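PDB 4W5K: aspartate aminotransferase, mitochondrial from Trypanosoma brucei brucei, which probably transfers amino groups between L-aspartate and 2-oxoglutarate, using pyridoxal 5'-phosphate as its cofactor. Local coordinates for residues His204-Asp209 with Pro235-Ala240; Ala116-Ile121 with Gly170-Val175; Gly36-Asp41 with Lys311-Arg316; Met210-Phe215 with Phe243-Gly248. The protein carries 1 engineered substitution. All coordinates share one frame; numbering follows the deposited sequence. Where two conformers were deposited one is given.

Interaction 1 (His204-Asp209 with Pro235-Ala240); sequences HIPFVD and PNLIVA. With PLP (pyridoxal-5'-phosphate), chain C.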
loop_
_atom_site.group_PDB
_atom_site.type_symbol
_atom_site.label_atom_id
_atom_site.label_comp_id
_atom_site.label_asym_id
_atom_site.label_seq_id
_atom_site.Cartn_x
_atom_site.Cartn_y
_atom_site.Cartn_z
ATOM N N HIS A 204 12.936 5.299 27.849
ATOM C CA HIS A 204 12.260 4.436 26.884
ATOM C C HIS A 204 11.812 5.237 25.659
ATOM O O HIS A 204 11.686 6.465 25.698
ATOM C CB HIS A 204 11.028 3.738 27.516
ATOM C CG HIS A 204 11.369 2.727 28.570
ATOM N ND1 HIS A 204 12.535 1.989 28.551
ATOM C CD2 HIS A 204 10.692 2.331 29.672
ATOM C CE1 HIS A 204 12.563 1.185 29.600
ATOM N NE2 HIS A 204 11.451 1.372 30.296
ATOM N N ILE A 205 11.571 4.527 24.571
ATOM C CA ILE A 205 11.117 5.137 23.324
ATOM C C ILE A 205 9.665 4.737 23.094
ATOM O O ILE A 205 9.386 3.578 22.794
ATOM C CB ILE A 205 11.993 4.690 22.116
ATOM C CG1 ILE A 205 13.470 5.063 22.334
ATOM C CG2 ILE A 205 11.486 5.319 20.827
ATOM C CD1 ILE A 205 14.278 4.019 23.101
ATOM N N PRO A 206 8.722 5.682 23.274
ATOM C CA PRO A 206 7.300 5.357 23.113
ATOM C C PRO A 206 6.893 5.247 21.653
ATOM O O PRO A 206 7.245 6.132 20.873
ATOM C CB PRO A 206 6.591 6.539 23.762
ATOM C CG PRO A 206 7.573 7.666 23.638
ATOM C CD PRO A 206 8.926 7.055 23.778
ATOM N N PHE A 207 6.180 4.170 21.323
ATOM C CA PHE A 207 5.615 3.943 19.972
ATOM C C PHE A 207 4.102 3.903 20.173
ATOM O O PHE A 207 3.557 2.917 20.663
ATOM C CB PHE A 207 6.154 2.629 19.393
ATOM C CG PHE A 207 6.067 2.502 17.885
ATOM C CD1 PHE A 207 4.962 2.942 17.177
ATOM C CD2 PHE A 207 7.141 1.930 17.190
ATOM C CE1 PHE A 207 4.899 2.804 15.772
ATOM C CE2 PHE A 207 7.104 1.774 15.774
ATOM C CZ PHE A 207 5.977 2.220 15.063
ATOM N N VAL A 208 3.445 4.995 19.825
ATOM C CA VAL A 208 1.989 5.148 20.035
ATOM C C VAL A 208 1.221 4.642 18.827
ATOM O O VAL A 208 1.415 5.128 17.712
ATOM C CB VAL A 208 1.632 6.594 20.283
ATOM C CG1 VAL A 208 0.069 6.762 20.410
ATOM C CG2 VAL A 208 2.297 7.075 21.538
ATOM N N ASP A 209 0.381 3.637 19.034
ATOM C CA ASP A 209 -0.572 3.209 18.010
ATOM C C ASP A 209 -1.870 3.969 18.282
ATOM O O ASP A 209 -2.567 3.706 19.269
ATOM C CB ASP A 209 -0.772 1.681 18.053
ATOM C CG ASP A 209 -1.725 1.174 16.961
ATOM O OD1 ASP A 209 -2.429 1.996 16.344
ATOM O OD2 ASP A 209 -1.773 -0.055 16.720
ATOM N N PRO A 235 13.080 12.449 23.849
ATOM C CA PRO A 235 13.823 12.825 22.633
ATOM C C PRO A 235 13.137 12.335 21.355
ATOM O O PRO A 235 13.026 13.098 20.400
ATOM C CB PRO A 235 15.180 12.140 22.819
ATOM C CG PRO A 235 15.313 11.985 24.303
ATOM C CD PRO A 235 13.925 11.709 24.797
ATOM N N ASN A 236 12.684 11.086 21.342
ATOM C CA ASN A 236 11.995 10.535 20.177
ATOM C C ASN A 236 10.700 9.849 20.565
ATOM O O ASN A 236 10.708 8.945 21.410
ATOM C CB ASN A 236 12.878 9.518 19.436
ATOM C CG ASN A 236 14.214 10.087 19.019
ATOM O OD1 ASN A 236 15.238 9.843 19.663
ATOM N ND2 ASN A 236 14.218 10.850 17.940
ATOM N N LEU A 237 9.605 10.280 19.930
ATOM C CA LEU A 237 8.297 9.638 19.995
ATOM C C LEU A 237 7.852 9.194 18.591
ATOM O O LEU A 237 8.031 9.938 17.634
ATOM C CB LEU A 237 7.263 10.606 20.584
ATOM C CG LEU A 237 5.783 10.346 20.262
ATOM C CD1 LEU A 237 5.257 9.169 21.103
ATOM C CD2 LEU A 237 4.939 11.606 20.533
ATOM N N ILE A 238 7.286 7.991 18.474
ATOM C CA ILE A 238 6.745 7.513 17.201
ATOM C C ILE A 238 5.231 7.432 17.330
ATOM O O ILE A 238 4.735 6.978 18.359
ATOM C CB ILE A 238 7.285 6.122 16.813
ATOM C CG1 ILE A 238 8.812 6.105 16.876
ATOM C CG2 ILE A 238 6.812 5.710 15.391
ATOM C CD1 ILE A 238 9.337 5.282 17.999
ATOM N N VAL A 239 4.505 7.865 16.298
ATOM C CA VAL A 239 3.048 7.751 16.306
ATOM C C VAL A 239 2.570 7.143 14.988
ATOM O O VAL A 239 2.907 7.666 13.924
ATOM C CB VAL A 239 2.348 9.113 16.486
ATOM C CG1 VAL A 239 0.822 8.909 16.568
ATOM C CG2 VAL A 239 2.838 9.821 17.763
ATOM N N ALA A 240 1.817 6.036 15.067
ATOM C CA ALA A 240 1.169 5.436 13.899
ATOM C C ALA A 240 -0.285 5.858 13.946
ATOM O O ALA A 240 -1.001 5.525 14.897
ATOM C CB ALA A 240 1.285 3.909 13.918
HETATM N N1 PLP C . -3.800 -0.774 15.256
HETATM C C2 PLP C . -4.968 -1.044 15.929
HETATM C C2A PLP C . -4.946 -1.011 17.423
HETATM C C3 PLP C . -6.138 -1.341 15.231
HETATM O O3 PLP C . -7.307 -1.631 15.880
HETATM C C4 PLP C . -6.126 -1.357 13.843
HETATM C C4A PLP C . -7.442 -1.450 13.123
HETATM O O4A PLP C . -8.003 -2.548 13.050
HETATM C C5 PLP C . -4.943 -1.082 13.158
HETATM C C6 PLP C . -3.785 -0.774 13.873
HETATM C C5A PLP C . -4.895 -1.122 11.637
HETATM O O4P PLP C . -5.491 0.021 11.090
HETATM P P PLP C . -5.464 0.311 9.560
HETATM O O1P PLP C . -6.673 -0.271 8.892
HETATM O O2P PLP C . -4.202 -0.253 8.954
HETATM O O3P PLP C . -5.476 1.819 9.462
HETATM O O HOH W 1 -2.951 3.367 13.955
#
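P206 and V208 exchange three backbone hydrogen bonds with I238 and A240, joining two parallel strands whose axes lie 13° apart. I238 N donates to P206 O (3.0 Å), I238 O receives V208 N (2.8 Å), and A240 N reaches V208 O (2.8 Å); all three bonds are nearly straight. V239 CA adds a CH···O contact to V208 O.

Apolar contacts line both faces of the pair. With CG anti to the backbone N (chi1 -160°), the F207 ring stands off the sheet on the side of I238 and A240. There the CG2 methyl of I238 lies over one face of the ring, 3.6 Å from the centroid and displaced toward the rim, a CH-pi contact, while F135 meets the ring edge-to-face. The other branch of I238 ends at CD1, 3.6 Å from I205 CG2. On the opposite face, L237 CD1 touches both P206 CG and V208 CG2, at 3.7 Å from each.

The polar end of the contact is D209. Its OD2 lies 2.6 Å from N1 of pyridoxal phosphate and is also hydrogen-bonded to H131, whereas OD1 shares a water with A240 O. In this aminotransferase the carboxylate therefore stands beside the pyridine nitrogen at the end of a strand fixed by buried backbone bonds, with its two oxygens engaged by different partners, which should restrict its rotation.

Interaction 2 (Ala116-Ile121 with Gly170-Val175); sequences ANCNRI and GSVILV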
loop_
_atom_site.group_PDB
_atom_site.type_symbol
_atom_site.label_atom_id
_atom_site.label_comp_id
_atom_site.label_asym_id
_atom_site.label_seq_id
_atom_site.Cartn_x
_atom_site.Cartn_y
_atom_site.Cartn_z
ATOM N N ALA A 116 19.148 2.416 19.727
ATOM C CA ALA A 116 20.246 1.471 19.864
ATOM C C ALA A 116 19.726 0.072 20.183
ATOM O O ALA A 116 18.696 -0.068 20.855
ATOM C CB ALA A 116 21.201 1.928 20.968
ATOM N N ASN A 117 20.452 -0.942 19.717
ATOM C CA ASN A 117 20.230 -2.315 20.148
ATOM C C ASN A 117 18.790 -2.716 19.938
ATOM O O ASN A 117 18.147 -3.269 20.841
ATOM C CB ASN A 117 20.613 -2.474 21.636
ATOM C CG ASN A 117 20.761 -3.929 22.060
ATOM O OD1 ASN A 117 21.118 -4.789 21.254
ATOM N ND2 ASN A 117 20.532 -4.200 23.357
ATOM N N CYS A 118 18.276 -2.416 18.754
ATOM C CA CYS A 118 16.829 -2.414 18.536
ATOM C C CYS A 118 16.296 -3.769 18.095
ATOM O O CYS A 118 16.016 -3.955 16.902
ATOM C CB CYS A 118 16.456 -1.360 17.484
ATOM S SG CYS A 118 14.688 -0.948 17.599
ATOM N N ASN A 119 16.150 -4.707 19.029
ATOM C CA ASN A 119 15.687 -6.047 18.666
ATOM C C ASN A 119 14.496 -6.565 19.479
ATOM O O ASN A 119 14.083 -7.709 19.304
ATOM C CB ASN A 119 16.840 -7.038 18.765
ATOM C CG ASN A 119 17.521 -6.989 20.103
ATOM O OD1 ASN A 119 16.922 -6.585 21.103
ATOM N ND2 ASN A 119 18.783 -7.389 20.137
ATOM N N ARG A 120 13.917 -5.703 20.317
ATOM C CA ARG A 120 12.789 -6.070 21.171
ATOM C C ARG A 120 11.820 -4.878 21.258
ATOM O O ARG A 120 12.248 -3.724 21.170
ATOM C CB ARG A 120 13.288 -6.484 22.565
ATOM C CG ARG A 120 12.207 -7.026 23.446
ATOM C CD ARG A 120 12.673 -7.189 24.898
ATOM N NE ARG A 120 13.711 -8.200 25.071
ATOM C CZ ARG A 120 13.735 -9.060 26.087
ATOM N NH1 ARG A 120 12.768 -9.041 26.999
ATOM N NH2 ARG A 120 14.721 -9.946 26.195
ATOM N N ILE A 121 10.518 -5.149 21.356
ATOM C CA ILE A 121 9.533 -4.091 21.563
ATOM C C ILE A 121 8.508 -4.637 22.566
ATOM O O ILE A 121 8.140 -5.814 22.514
ATOM C CB ILE A 121 8.862 -3.633 20.248
ATOM C CG1 ILE A 121 7.859 -2.496 20.504
ATOM C CG2 ILE A 121 8.214 -4.805 19.532
ATOM C CD1 ILE A 121 7.345 -1.830 19.182
ATOM N N GLY A 170 16.051 2.306 27.628
ATOM C CA GLY A 170 16.041 2.428 26.183
ATOM C C GLY A 170 15.233 1.362 25.483
ATOM O O GLY A 170 15.505 1.013 24.338
ATOM N N SER A 171 14.209 0.846 26.153
ATOM C CA SER A 171 13.316 -0.096 25.490
ATOM C C SER A 171 12.281 0.643 24.642
ATOM O O SER A 171 11.846 1.754 24.976
ATOM C CB SER A 171 12.614 -0.998 26.520
ATOM O OG SER A 171 13.540 -1.863 27.167
ATOM N N VAL A 172 11.882 0.036 23.530
ATOM C CA VAL A 172 10.769 0.575 22.753
ATOM C C VAL A 172 9.448 0.077 23.386
ATOM O O VAL A 172 9.287 -1.128 23.631
ATOM C CB VAL A 172 10.872 0.173 21.274
ATOM C CG1 VAL A 172 9.684 0.717 20.481
ATOM C CG2 VAL A 172 12.207 0.676 20.703
ATOM N N ILE A 173 8.522 0.990 23.665
ATOM C CA ILE A 173 7.299 0.632 24.388
ATOM C C ILE A 173 6.094 0.982 23.538
ATOM O O ILE A 173 5.837 2.158 23.294
ATOM C CB ILE A 173 7.177 1.384 25.726
ATOM C CG1 ILE A 173 8.453 1.232 26.580
ATOM C CG2 ILE A 173 5.917 0.931 26.517
ATOM C CD1 ILE A 173 8.715 -0.183 27.112
ATOM N N LEU A 174 5.395 -0.050 23.077
ATOM C CA LEU A 174 4.179 0.093 22.270
ATOM C C LEU A 174 2.962 0.346 23.163
ATOM O O LEU A 174 2.705 -0.456 24.056
ATOM C CB LEU A 174 3.957 -1.177 21.454
ATOM C CG LEU A 174 2.781 -1.227 20.477
ATOM C CD1 LEU A 174 2.997 -0.179 19.391
ATOM C CD2 LEU A 174 2.739 -2.625 19.868
ATOM N N VAL A 175 2.231 1.431 22.914
ATOM C CA VAL A 175 1.020 1.727 23.703
ATOM C C VAL A 175 -0.123 2.095 22.761
ATOM O O VAL A 175 0.110 2.728 21.730
ATOM C CB VAL A 175 1.238 2.877 24.726
ATOM C CG1 VAL A 175 2.303 2.500 25.782
ATOM C CG2 VAL A 175 1.579 4.210 24.026
HETATM O O HOH W 2 17.869 1.458 23.019
HETATM O O HOH W 3 13.584 -2.201 22.948
#
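I121 and V172 meet through their side chains at an oblique angle, with no direct hydrogen bond between the two segments. I121 points CG1 away from its own backbone N (chi1 -179°) and continues extended to CD1, so the length of this branch runs beside V172. The CG1 methyl of V172 rests against both of these carbons, 3.7 Å from I121 CD1. Farther along the second strand, the same CD1 approaches L174 CB at 4.1 Å. The other methyl of V172, CG2, faces C118 SG at a looser 4.3 Å; C118 is the centre of an inverse gamma turn just ahead of the strand. F135 of helix 129-137 touches both I121 and L174.

The segments belong to strands 120-124 and 172-176, parallel neighbours in the large mixed sheet characteristic of fold type I pyridoxal-phosphate enzymes. At this end of the pair the backbones are spread apart, and water enters between them. One molecule donates to R120 O (2.7 Å) and accepts from V172 N (2.9 Å), satisfying two main-chain groups across the opening. A second donates to both A116 O and G170 O, bridging the loops that lead into the strands. I121 itself bonds through its backbone to E141 and T143 of strand 141-149, while S171 bonds to I205 on the other flank.

Interaction 3 (Gly36-Asp41 with Lys311-Arg316); sequences GVYRDD and KQMSSR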
loop_
_atom_site.group_PDB
_atom_site.type_symbol
_atom_site.label_atom_id
_atom_site.label_comp_id
_atom_site.label_asym_id
_atom_site.label_seq_id
_atom_site.Cartn_x
_atom_site.Cartn_y
_atom_site.Cartn_z
ATOM N N GLY A 36 -14.835 -6.131 12.322
ATOM C CA GLY A 36 -13.731 -5.253 12.651
ATOM C C GLY A 36 -13.978 -3.803 12.288
ATOM O O GLY A 36 -13.092 -2.971 12.459
ATOM N N VAL A 37 -15.183 -3.493 11.803
ATOM C CA VAL A 37 -15.478 -2.156 11.288
ATOM C C VAL A 37 -16.769 -1.578 11.889
ATOM O O VAL A 37 -17.612 -2.311 12.422
ATOM C CB VAL A 37 -15.607 -2.158 9.733
ATOM C CG1 VAL A 37 -14.243 -2.372 9.081
ATOM C CG2 VAL A 37 -16.569 -3.226 9.265
ATOM N N TYR A 38 -16.921 -0.258 11.813
ATOM C CA TYR A 38 -18.136 0.371 12.328
ATOM C C TYR A 38 -19.365 0.001 11.491
ATOM O O TYR A 38 -19.280 -0.215 10.267
ATOM C CB TYR A 38 -17.983 1.910 12.373
ATOM C CG TYR A 38 -19.191 2.607 12.993
ATOM C CD1 TYR A 38 -19.399 2.575 14.379
ATOM C CD2 TYR A 38 -20.111 3.287 12.206
ATOM C CE1 TYR A 38 -20.518 3.191 14.949
ATOM C CE2 TYR A 38 -21.231 3.918 12.774
ATOM C CZ TYR A 38 -21.417 3.864 14.145
ATOM O OH TYR A 38 -22.534 4.474 14.699
ATOM N N ARG A 39 -20.510 -0.047 12.165
ATOM C CA ARG A 39 -21.827 -0.194 11.539
ATOM C C ARG A 39 -22.791 0.790 12.213
ATOM O O ARG A 39 -22.617 1.089 13.391
ATOM C CB ARG A 39 -22.366 -1.622 11.709
ATOM C CG ARG A 39 -21.578 -2.673 10.970
ATOM C CD ARG A 39 -21.886 -2.546 9.507
ATOM N NE ARG A 39 -21.283 -3.572 8.666
ATOM C CZ ARG A 39 -20.171 -3.402 7.947
ATOM N NH1 ARG A 39 -19.511 -2.253 7.982
ATOM N NH2 ARG A 39 -19.737 -4.386 7.177
ATOM N N ASP A 40 -23.773 1.298 11.474
ATOM C CA ASP A 40 -24.800 2.166 12.074
ATOM C C ASP A 40 -25.835 1.301 12.777
ATOM O O ASP A 40 -25.684 0.082 12.832
ATOM C CB ASP A 40 -25.436 3.094 11.014
ATOM C CG ASP A 40 -26.212 2.358 9.933
ATOM O OD1 ASP A 40 -26.544 1.164 10.082
ATOM O OD2 ASP A 40 -26.493 2.998 8.893
ATOM N N ASP A 41 -26.881 1.928 13.318
ATOM C CA ASP A 41 -27.934 1.202 14.032
ATOM C C ASP A 41 -28.751 0.231 13.178
ATOM O O ASP A 41 -29.458 -0.619 13.719
ATOM C CB ASP A 41 -28.890 2.196 14.690
ATOM C CG ASP A 41 -29.784 1.540 15.725
ATOM O OD1 ASP A 41 -29.246 0.966 16.696
ATOM O OD2 ASP A 41 -31.026 1.579 15.539
ATOM N N LYS A 311 -18.865 12.249 16.906
ATOM C CA LYS A 311 -19.640 12.133 18.124
ATOM C C LYS A 311 -20.833 11.196 17.928
ATOM O O LYS A 311 -21.194 10.463 18.846
ATOM C CB LYS A 311 -20.092 13.513 18.611
ATOM C CG LYS A 311 -18.960 14.302 19.266
ATOM C CD LYS A 311 -19.427 15.635 19.829
ATOM C CE LYS A 311 -18.251 16.553 20.149
ATOM N NZ LYS A 311 -17.312 15.978 21.159
ATOM N N GLN A 312 -21.447 11.208 16.744
ATOM C CA GLN A 312 -22.534 10.267 16.480
ATOM C C GLN A 312 -22.048 8.820 16.590
ATOM O O GLN A 312 -22.722 8.005 17.217
ATOM C CB GLN A 312 -23.158 10.494 15.092
ATOM C CG GLN A 312 -23.919 11.785 14.953
ATOM C CD GLN A 312 -24.355 12.089 13.515
ATOM O OE1 GLN A 312 -23.800 11.568 12.539
ATOM N NE2 GLN A 312 -25.342 12.953 13.386
ATOM N N MET A 313 -20.901 8.505 15.978
ATOM C CA MET A 313 -20.350 7.149 16.041
ATOM C C MET A 313 -19.976 6.754 17.483
ATOM O O MET A 313 -20.375 5.686 17.975
ATOM C CB MET A 313 -19.126 7.019 15.114
ATOM C CG MET A 313 -19.512 7.052 13.651
ATOM S SD MET A 313 -18.045 6.791 12.589
ATOM C CE MET A 313 -17.159 8.318 12.893
ATOM N N SER A 314 -19.241 7.628 18.159
ATOM C CA SER A 314 -18.738 7.306 19.504
ATOM C C SER A 314 -19.902 7.196 20.485
ATOM O O SER A 314 -19.900 6.317 21.342
ATOM C CB SER A 314 -17.711 8.344 19.982
ATOM O OG SER A 314 -18.306 9.619 20.183
ATOM N N SER A 315 -20.906 8.061 20.348
ATOM C CA SER A 315 -22.079 8.014 21.216
ATOM C C SER A 315 -22.884 6.738 21.012
ATOM O O SER A 315 -23.444 6.173 21.970
ATOM C CB SER A 315 -22.981 9.230 20.981
ATOM O OG SER A 315 -22.402 10.407 21.510
ATOM N N ARG A 316 -22.971 6.274 19.763
ATOM C CA ARG A 316 -23.762 5.059 19.518
ATOM C C ARG A 316 -23.096 3.853 20.163
ATOM O O ARG A 316 -23.764 3.017 20.764
ATOM C CB ARG A 316 -23.975 4.766 18.020
ATOM C CG ARG A 316 -25.047 3.683 17.814
ATOM C CD ARG A 316 -25.191 3.222 16.355
ATOM N NE ARG A 316 -24.189 2.222 15.978
ATOM C CZ ARG A 316 -24.210 0.947 16.362
ATOM N NH1 ARG A 316 -23.268 0.115 15.945
ATOM N NH2 ARG A 316 -25.178 0.492 17.174
HETATM O O HOH W 4 -27.368 1.403 18.652
#
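The loop after strand 31-32 docks on the long helix 300-331 through Y38 and R39, which meet M313 and R316. M313 lies over one face of the Y38 ring: CG sits 3.9 Å from the centroid as a CH-pi contact, and SD, at 4.3 Å, makes a Met-aromatic contact over the same face. R316 extends from the helix and bends at chi3 (82°), which brings its guanidinium to the phenol oxygen and the loop backbone. NE donates to Y38 OH (3.1 Å), almost in the guanidinium plane, although the bond is bent. NH1 donates to R39 O (2.8 Å) from above the carbonyl plane, and a weak bond from NE reaches the same oxygen.

As in other aspartate aminotransferases, this helix probably links the large and small domains, and the contact ties the loop between strand 31-32 and helix 49-52 to it. The peptide between D40 and D41 passes over one face of the guanidinium. D41 OD1 is 4.1 Å from R316 NH2, beyond a salt bridge, but one water joins the two, donating to OD1 and accepting from NH2. R316 NH2 also bonds to L379 O, and D41 OD2 to S381. R39 turns away from the helix and forms a salt bridge with D61 of the second subunit.

Interaction 4 (Met210-Phe215 with Phe243-Gly248); sequences MAYQGF and FSANFG. Engineered in segment 243-248: A245 (natural residue Lys). With PLP (pyridoxal-5'-phosphate), chain C.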
loop_
_atom_site.group_PDB
_atom_site.type_symbol
_atom_site.label_atom_id
_atom_site.label_comp_id
_atom_site.label_asym_id
_atom_site.label_seq_id
_atom_site.Cartn_x
_atom_site.Cartn_y
_atom_site.Cartn_z
ATOM N N MET A 210 -2.153 4.965 17.443
ATOM C CA MET A 210 -3.359 5.790 17.595
ATOM C C MET A 210 -4.308 5.510 16.438
ATOM O O MET A 210 -4.300 6.222 15.419
ATOM C CB MET A 210 -3.018 7.289 17.633
ATOM C CG MET A 210 -4.269 8.150 17.955
ATOM S SD MET A 210 -3.903 9.865 18.346
ATOM C CE MET A 210 -3.315 10.442 16.762
ATOM N N ALA A 211 -5.104 4.461 16.596
ATOM C CA ALA A 211 -5.972 4.010 15.502
ATOM C C ALA A 211 -7.368 4.607 15.583
ATOM O O ALA A 211 -8.121 4.470 14.631
ATOM C CB ALA A 211 -6.062 2.448 15.495
ATOM N N TYR A 212 -7.723 5.258 16.699
ATOM C CA TYR A 212 -9.108 5.675 16.917
ATOM C C TYR A 212 -9.257 7.085 17.473
ATOM O O TYR A 212 -10.173 7.332 18.234
ATOM C CB TYR A 212 -9.816 4.687 17.873
ATOM C CG TYR A 212 -9.777 3.266 17.365
ATOM C CD1 TYR A 212 -10.627 2.870 16.344
ATOM C CD2 TYR A 212 -8.884 2.325 17.898
ATOM C CE1 TYR A 212 -10.602 1.583 15.843
ATOM C CE2 TYR A 212 -8.839 1.024 17.399
ATOM C CZ TYR A 212 -9.707 0.669 16.358
ATOM O OH TYR A 212 -9.696 -0.602 15.840
ATOM N N GLN A 213 -8.393 8.009 17.075
ATOM C CA GLN A 213 -8.538 9.398 17.539
ATOM C C GLN A 213 -9.907 9.970 17.161
ATOM O O GLN A 213 -10.287 9.941 15.992
ATOM C CB GLN A 213 -7.446 10.293 16.959
ATOM C CG GLN A 213 -7.436 11.687 17.634
ATOM C CD GLN A 213 -6.606 12.717 16.894
ATOM O OE1 GLN A 213 -6.000 12.416 15.868
ATOM N NE2 GLN A 213 -6.577 13.948 17.412
ATOM N N GLY A 214 -10.646 10.491 18.144
ATOM C CA GLY A 214 -11.965 11.050 17.863
ATOM C C GLY A 214 -13.055 9.997 17.793
ATOM O O GLY A 214 -14.143 10.196 18.332
ATOM N N PHE A 215 -12.775 8.887 17.113
ATOM C CA PHE A 215 -13.682 7.746 17.095
ATOM C C PHE A 215 -13.916 7.201 18.513
ATOM O O PHE A 215 -15.046 6.868 18.896
ATOM C CB PHE A 215 -13.122 6.638 16.158
ATOM C CG PHE A 215 -14.037 5.455 16.007
ATOM C CD1 PHE A 215 -13.960 4.385 16.882
ATOM C CD2 PHE A 215 -15.012 5.434 15.000
ATOM C CE1 PHE A 215 -14.823 3.300 16.775
ATOM C CE2 PHE A 215 -15.881 4.356 14.882
ATOM C CZ PHE A 215 -15.793 3.284 15.754
ATOM N N PHE A 243 -6.567 6.570 9.707
ATOM C CA PHE A 243 -7.787 7.266 9.339
ATOM C C PHE A 243 -8.898 6.319 8.939
ATOM O O PHE A 243 -9.959 6.753 8.458
ATOM C CB PHE A 243 -7.471 8.283 8.227
ATOM C CG PHE A 243 -6.561 9.368 8.702
ATOM C CD1 PHE A 243 -6.987 10.253 9.685
ATOM C CD2 PHE A 243 -5.252 9.451 8.262
ATOM C CE1 PHE A 243 -6.128 11.239 10.176
ATOM C CE2 PHE A 243 -4.396 10.450 8.736
ATOM C CZ PHE A 243 -4.832 11.340 9.690
ATOM N N SER A 244 -8.693 5.030 9.194
ATOM C CA SER A 244 -9.671 4.022 8.791
ATOM C C SER A 244 -10.982 4.138 9.536
ATOM O O SER A 244 -12.042 4.253 8.925
ATOM C CB SER A 244 -9.089 2.615 8.978
ATOM O OG SER A 244 -8.006 2.402 8.072
ATOM N N ALA A 245 -10.927 4.114 10.869
ATOM C CA ALA A 245 -12.190 4.195 11.603
ATOM C C ALA A 245 -12.744 5.626 11.685
ATOM O O ALA A 245 -13.966 5.834 11.547
ATOM C CB ALA A 245 -12.011 3.608 12.998
ATOM N N ASN A 246 -11.893 6.612 11.970
ATOM C CA ASN A 246 -12.447 7.931 12.267
ATOM C C ASN A 246 -12.934 8.686 11.031
ATOM O O ASN A 246 -13.729 9.624 11.153
ATOM C CB ASN A 246 -11.469 8.803 13.119
ATOM C CG ASN A 246 -10.135 9.058 12.472
ATOM O OD1 ASN A 246 -9.894 8.696 11.332
ATOM N ND2 ASN A 246 -9.242 9.703 13.233
ATOM N N PHE A 247 -12.515 8.248 9.840
ATOM C CA PHE A 247 -13.144 8.771 8.607
ATOM C C PHE A 247 -13.941 7.714 7.851
ATOM O O PHE A 247 -14.513 7.996 6.783
ATOM C CB PHE A 247 -12.083 9.366 7.683
ATOM C CG PHE A 247 -11.591 10.732 8.099
ATOM C CD1 PHE A 247 -10.485 10.857 8.946
ATOM C CD2 PHE A 247 -12.209 11.882 7.605
ATOM C CE1 PHE A 247 -10.006 12.112 9.325
ATOM C CE2 PHE A 247 -11.753 13.152 7.971
ATOM C CZ PHE A 247 -10.635 13.263 8.837
ATOM N N GLY A 248 -14.000 6.500 8.394
ATOM C CA GLY A 248 -14.691 5.414 7.716
ATOM C C GLY A 248 -14.004 5.033 6.391
ATOM O O GLY A 248 -14.664 4.569 5.460
HETATM N N1 PLP C . -3.800 -0.774 15.256
HETATM C C2 PLP C . -4.968 -1.044 15.929
HETATM C C2A PLP C . -4.946 -1.011 17.423
HETATM C C3 PLP C . -6.138 -1.341 15.231
HETATM O O3 PLP C . -7.307 -1.631 15.880
HETATM C C4 PLP C . -6.126 -1.357 13.843
HETATM C C4A PLP C . -7.442 -1.450 13.123
HETATM O O4A PLP C . -8.003 -2.548 13.050
HETATM C C5 PLP C . -4.943 -1.082 13.158
HETATM C C6 PLP C . -3.785 -0.774 13.873
HETATM C C5A PLP C . -4.895 -1.122 11.637
HETATM O O4P PLP C . -5.491 0.021 11.090
HETATM P P PLP C . -5.464 0.311 9.560
HETATM O O1P PLP C . -6.673 -0.271 8.892
HETATM O O2P PLP C . -4.202 -0.253 8.954
HETATM O O3P PLP C . -5.476 1.819 9.462
HETATM O O HOH W 5 -8.596 2.621 12.537
HETATM O O HOH W 6 -9.260 6.084 12.844
HETATM O O HOH W 7 -6.180 10.679 13.844
#
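One face of the F215 ring receives the CB methyl of the engineered A245, 4.2 Å from the centroid, as a CH-pi contact. The same methyl approaches the Y212 ring obliquely, 3.7 Å from CD1. A211 CB lies over one face of Y212, offset toward the rim, while O3 of pyridoxal phosphate stands at the ring's edge, hydrogen-bonded to Y212 OH (2.6 Å). The natural residue at A245 is a lysine, in this family the one that forms the Schiff base with the cofactor; Y212 and S244 line the cofactor pocket.

The N246 amide reaches the Q213 backbone through its N-H. ND2 donates to Q213 O (3.0 Å, 161° at the hydrogen), lying in the carbonyl plane on a lone pair. A chi1 of 60° tucks CG of N246 over its own backbone, and this turn carries the amide to Q213. Two waters donating to A211 O accept from A245 N and N246 N respectively, joining the two loop backbones. S244 OG lies 2.9 Å from phosphate oxygen O3P.

Both segments are loops that follow parallel strands, 205-210 and 238-242. Helix 69-80 packs against M210 and F243, while F247 stacks on W306 of helix 300-331 and touches helix 287-297.

Interactions 1 and 2 are successive parts of one sheet: strand 205-210 is flanked by 238-242 and 172-176, and F207 N probably bonds to I173 O at 2.8 Å. Interaction 1 runs directly into interaction 4, with M210 N 2.8 Å from A240 O, and both touch pyridoxal phosphate, one at its ring nitrogen and the other at O3 and the phosphate. Interaction 3 packs against interaction 4 through M313 and F215, with M313 SD 4.0 Å from F215 CE2; its Y38 side chain is about 11 Å from the cofactor. The centres of interactions 2 and 3 are about 34 Å apart, on opposite sides of the chain's centre.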